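Local atomic coordinates of putative D-lactate dehydrogenase (Chlamydomonas reinhardtii, PDB entry 4ZGS), a protein that probably reduces pyruvate to D-lactate with NADH in the fermentation of the algal chloroplast, as a member of the D-isomer specific 2-hydroxyacid dehydrogenase family. Residues L146-Y158 and S167-K179. Sequence-based numbering, arbitrary orientation.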
# COMPACT_ATOMS: atom_id res chain seq x y z
N LEU A 146 -1.60 19.05 5.03
CA LEU A 146 -2.67 18.35 4.36
C LEU A 146 -2.99 19.07 3.08
O LEU A 146 -3.28 18.46 2.06
CB LEU A 146 -3.92 18.26 5.25
CG LEU A 146 -3.77 17.43 6.53
CD1 LEU A 146 -5.11 17.29 7.25
CD2 LEU A 146 -3.16 16.08 6.27
N ILE A 147 -3.00 20.40 3.15
CA ILE A 147 -3.36 21.18 1.96
C ILE A 147 -2.35 20.89 0.83
O ILE A 147 -2.73 20.53 -0.30
CB ILE A 147 -3.46 22.67 2.28
CG1 ILE A 147 -4.77 22.91 3.05
CG2 ILE A 147 -3.54 23.50 0.97
CD1 ILE A 147 -4.84 24.26 3.75
N PHE A 148 -1.08 20.95 1.16
CA PHE A 148 -0.09 20.71 0.13
C PHE A 148 -0.19 19.31 -0.46
O PHE A 148 -0.15 19.18 -1.67
CB PHE A 148 1.31 20.98 0.67
CG PHE A 148 1.79 22.40 0.40
CD1 PHE A 148 2.26 22.76 -0.85
CD2 PHE A 148 1.74 23.36 1.40
CE1 PHE A 148 2.69 24.04 -1.08
CE2 PHE A 148 2.16 24.63 1.15
CZ PHE A 148 2.64 24.97 -0.08
N ALA A 149 -0.35 18.30 0.39
CA ALA A 149 -0.36 16.92 -0.03
C ALA A 149 -1.53 16.70 -0.99
O ALA A 149 -1.34 16.14 -2.06
CB ALA A 149 -0.44 15.96 1.20
N LEU A 150 -2.71 17.19 -0.63
CA LEU A 150 -3.87 17.07 -1.50
C LEU A 150 -3.72 17.83 -2.83
O LEU A 150 -4.10 17.34 -3.89
CB LEU A 150 -5.13 17.58 -0.79
CG LEU A 150 -5.63 16.72 0.38
CD1 LEU A 150 -6.70 17.49 1.16
CD2 LEU A 150 -6.17 15.41 -0.15
N ASN A 151 -3.19 19.05 -2.75
CA ASN A 151 -2.98 19.85 -3.95
C ASN A 151 -2.13 19.12 -4.96
O ASN A 151 -2.34 19.24 -6.17
CB ASN A 151 -2.29 21.17 -3.60
CG ASN A 151 -3.25 22.23 -3.23
OD1 ASN A 151 -4.45 22.13 -3.49
ND2 ASN A 151 -2.75 23.29 -2.64
N ARG A 152 -1.09 18.46 -4.47
CA ARG A 152 -0.13 17.84 -5.33
C ARG A 152 -0.29 16.33 -5.41
O ARG A 152 0.58 15.67 -5.96
CB ARG A 152 1.28 18.23 -4.90
CG ARG A 152 1.46 19.77 -4.87
CD ARG A 152 0.98 20.44 -6.19
NE ARG A 152 1.90 20.22 -7.31
CZ ARG A 152 2.79 21.10 -7.75
NH1 ARG A 152 2.89 22.31 -7.17
NH2 ARG A 152 3.60 20.79 -8.78
N HIS A 153 -1.37 15.79 -4.83
CA HIS A 153 -1.64 14.35 -4.88
C HIS A 153 -0.43 13.55 -4.43
O HIS A 153 -0.08 12.54 -5.05
CB HIS A 153 -2.02 13.87 -6.33
CG HIS A 153 -3.25 14.51 -6.90
ND1 HIS A 153 -4.52 14.05 -6.63
CD2 HIS A 153 -3.41 15.58 -7.71
CE1 HIS A 153 -5.41 14.79 -7.27
NE2 HIS A 153 -4.76 15.73 -7.93
N LEU A 154 0.19 13.98 -3.35
CA LEU A 154 1.38 13.30 -2.85
C LEU A 154 1.14 11.84 -2.41
O LEU A 154 2.01 10.99 -2.63
CB LEU A 154 2.02 14.07 -1.69
CG LEU A 154 2.56 15.48 -1.99
CD1 LEU A 154 3.40 15.99 -0.78
CD2 LEU A 154 3.38 15.50 -3.25
N THR A 155 -0.01 11.50 -1.81
CA THR A 155 -0.17 10.10 -1.38
C THR A 155 -0.33 9.16 -2.60
O THR A 155 0.39 8.17 -2.71
CB THR A 155 -1.36 9.90 -0.40
OG1 THR A 155 -2.62 10.18 -1.04
CG2 THR A 155 -1.18 10.78 0.87
N ASP A 156 -1.22 9.49 -3.53
CA ASP A 156 -1.27 8.78 -4.81
C ASP A 156 0.12 8.66 -5.44
O ASP A 156 0.51 7.58 -5.88
CB ASP A 156 -2.21 9.47 -5.80
CG ASP A 156 -3.67 9.43 -5.38
OD1 ASP A 156 -3.96 8.90 -4.28
OD2 ASP A 156 -4.52 9.94 -6.15
N ALA A 157 0.87 9.77 -5.51
CA ALA A 157 2.14 9.73 -6.23
C ALA A 157 3.13 8.78 -5.61
O ALA A 157 3.79 8.01 -6.31
CB ALA A 157 2.73 11.10 -6.30
N TYR A 158 3.21 8.84 -4.29
CA TYR A 158 4.13 8.01 -3.54
C TYR A 158 3.86 6.53 -3.83
O TYR A 158 4.79 5.76 -4.08
CB TYR A 158 4.03 8.32 -2.05
CG TYR A 158 4.89 7.44 -1.19
CD1 TYR A 158 6.28 7.57 -1.19
CD2 TYR A 158 4.33 6.48 -0.37
CE1 TYR A 158 7.09 6.74 -0.42
CE2 TYR A 158 5.12 5.67 0.42
CZ TYR A 158 6.50 5.81 0.38
OH TYR A 158 7.27 4.99 1.16
N SER A 167 3.95 7.17 -14.52
CA SER A 167 3.13 8.02 -15.40
C SER A 167 2.49 9.22 -14.67
O SER A 167 2.38 9.22 -13.42
CB SER A 167 2.03 7.20 -16.02
OG SER A 167 1.07 6.98 -15.02
N LEU A 168 2.13 10.24 -15.46
CA LEU A 168 1.63 11.52 -14.92
C LEU A 168 0.13 11.67 -14.62
O LEU A 168 -0.25 12.35 -13.66
CB LEU A 168 2.06 12.66 -15.84
CG LEU A 168 3.59 12.80 -15.95
CD1 LEU A 168 3.93 14.04 -16.77
CD2 LEU A 168 4.29 12.83 -14.59
N SER A 169 -0.73 11.09 -15.46
CA SER A 169 -2.17 11.17 -15.23
C SER A 169 -2.38 10.36 -13.96
O SER A 169 -1.49 9.55 -13.64
CB SER A 169 -2.95 10.58 -16.41
OG SER A 169 -2.32 10.82 -17.67
N GLY A 170 -3.40 10.56 -13.13
CA GLY A 170 -4.29 11.68 -12.92
C GLY A 170 -3.70 12.41 -11.70
O GLY A 170 -4.41 12.71 -10.73
N LEU A 171 -2.38 12.55 -11.69
CA LEU A 171 -1.63 13.29 -10.66
C LEU A 171 -1.57 14.83 -10.82
O LEU A 171 -0.87 15.51 -10.09
CB LEU A 171 -0.19 12.78 -10.60
CG LEU A 171 0.16 11.32 -10.30
CD1 LEU A 171 1.67 11.13 -10.31
CD2 LEU A 171 -0.41 10.94 -8.96
N VAL A 172 -2.25 15.40 -11.80
CA VAL A 172 -2.13 16.82 -12.02
C VAL A 172 -2.61 17.66 -10.83
O VAL A 172 -3.75 17.53 -10.38
CB VAL A 172 -2.91 17.26 -13.23
CG1 VAL A 172 -2.86 18.77 -13.36
CG2 VAL A 172 -2.37 16.56 -14.49
N GLY A 173 -1.75 18.55 -10.35
CA GLY A 173 -2.06 19.34 -9.18
C GLY A 173 -2.54 20.74 -9.47
O GLY A 173 -3.00 21.05 -10.57
N VAL A 174 -2.42 21.59 -8.45
CA VAL A 174 -2.92 22.96 -8.50
C VAL A 174 -2.00 23.91 -7.72
O VAL A 174 -1.44 23.51 -6.69
CB VAL A 174 -4.35 23.01 -7.94
CG1 VAL A 174 -4.60 24.31 -7.24
CG2 VAL A 174 -5.34 22.80 -9.06
N GLU A 175 -1.85 25.15 -8.19
CA GLU A 175 -1.09 26.19 -7.48
C GLU A 175 -1.83 26.80 -6.30
O GLU A 175 -3.02 27.11 -6.38
CB GLU A 175 -0.70 27.32 -8.42
CG GLU A 175 0.58 27.11 -9.17
CD GLU A 175 0.96 28.31 -10.04
OE1 GLU A 175 0.27 29.37 -9.96
OE2 GLU A 175 1.94 28.16 -10.81
N MET A 176 -1.10 27.04 -5.21
CA MET A 176 -1.71 27.69 -4.07
C MET A 176 -1.60 29.22 -4.04
O MET A 176 -2.40 29.88 -3.37
CB MET A 176 -1.11 27.10 -2.80
CG MET A 176 -2.11 26.73 -1.72
SD MET A 176 -1.07 26.01 -0.48
CE MET A 176 -0.22 24.90 -1.59
N ARG A 177 -0.68 29.78 -4.83
CA ARG A 177 -0.27 31.17 -4.62
C ARG A 177 -1.40 32.18 -4.52
O ARG A 177 -1.42 32.98 -3.59
CB ARG A 177 0.69 31.69 -5.69
CG ARG A 177 1.08 33.13 -5.31
CD ARG A 177 2.34 33.68 -5.97
NE ARG A 177 2.67 34.99 -5.39
CZ ARG A 177 3.73 35.72 -5.70
NH1 ARG A 177 4.61 35.30 -6.60
NH2 ARG A 177 3.92 36.88 -5.07
N HIS A 178 -2.31 32.25 -5.46
CA HIS A 178 -3.28 33.32 -5.30
C HIS A 178 -4.66 32.88 -4.79
O HIS A 178 -5.61 33.65 -4.83
CB HIS A 178 -3.35 34.14 -6.59
CG HIS A 178 -2.08 34.89 -6.85
ND1 HIS A 178 -1.11 34.46 -7.72
CD2 HIS A 178 -1.61 36.04 -6.31
CE1 HIS A 178 -0.11 35.31 -7.73
NE2 HIS A 178 -0.38 36.28 -6.88
N LYS A 179 -4.77 31.63 -4.35
CA LYS A 179 -6.04 31.08 -3.88
C LYS A 179 -6.64 31.77 -2.65
O LYS A 179 -5.92 32.26 -1.78
CB LYS A 179 -5.86 29.59 -3.58
CG LYS A 179 -5.35 28.80 -4.76
CD LYS A 179 -6.30 28.97 -5.93
CE LYS A 179 -5.69 28.49 -7.24
NZ LYS A 179 -5.63 27.00 -7.30
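M176 fills the tight end of the contact, lying over one face of the F148 ring in a Met-aromatic contact: its SD stands 4.1 Å from the ring centroid, 21° off the normal. SD also meets I147 CG2 at 3.8 Å. N151 crosses the same side chain at about a right angle, its ND2 3.6 Å from M176 CG. Upstream of M176, the loop passes the end of helix 136-151, and V174 N gives a weak hydrogen bond to N151 O (3.3 Å, 132°). That helix closes in a Schellman motif with H153, at positive phi, as its C' residue; 167-179 runs on past M176 into strand 180-184 of the Rossmann-type NAD-binding domain. R152 reaches past G173 to a second subunit, where its guanidinium hydrogen-bonds to the carbonyls of S138 and A337. The buried L171 sets its two methyls against the first turn of helix 154-163, CD2 meeting D156 CB at 3.9 Å and A157 CB at 4.1 Å. The looser, more open side is lined by the partly exposed H153, D156, V172 and V174. Here H153 brings its ring edge to V172 O, NE2 lying 3.2 Å away, and P310 of a third subunit packs against H153.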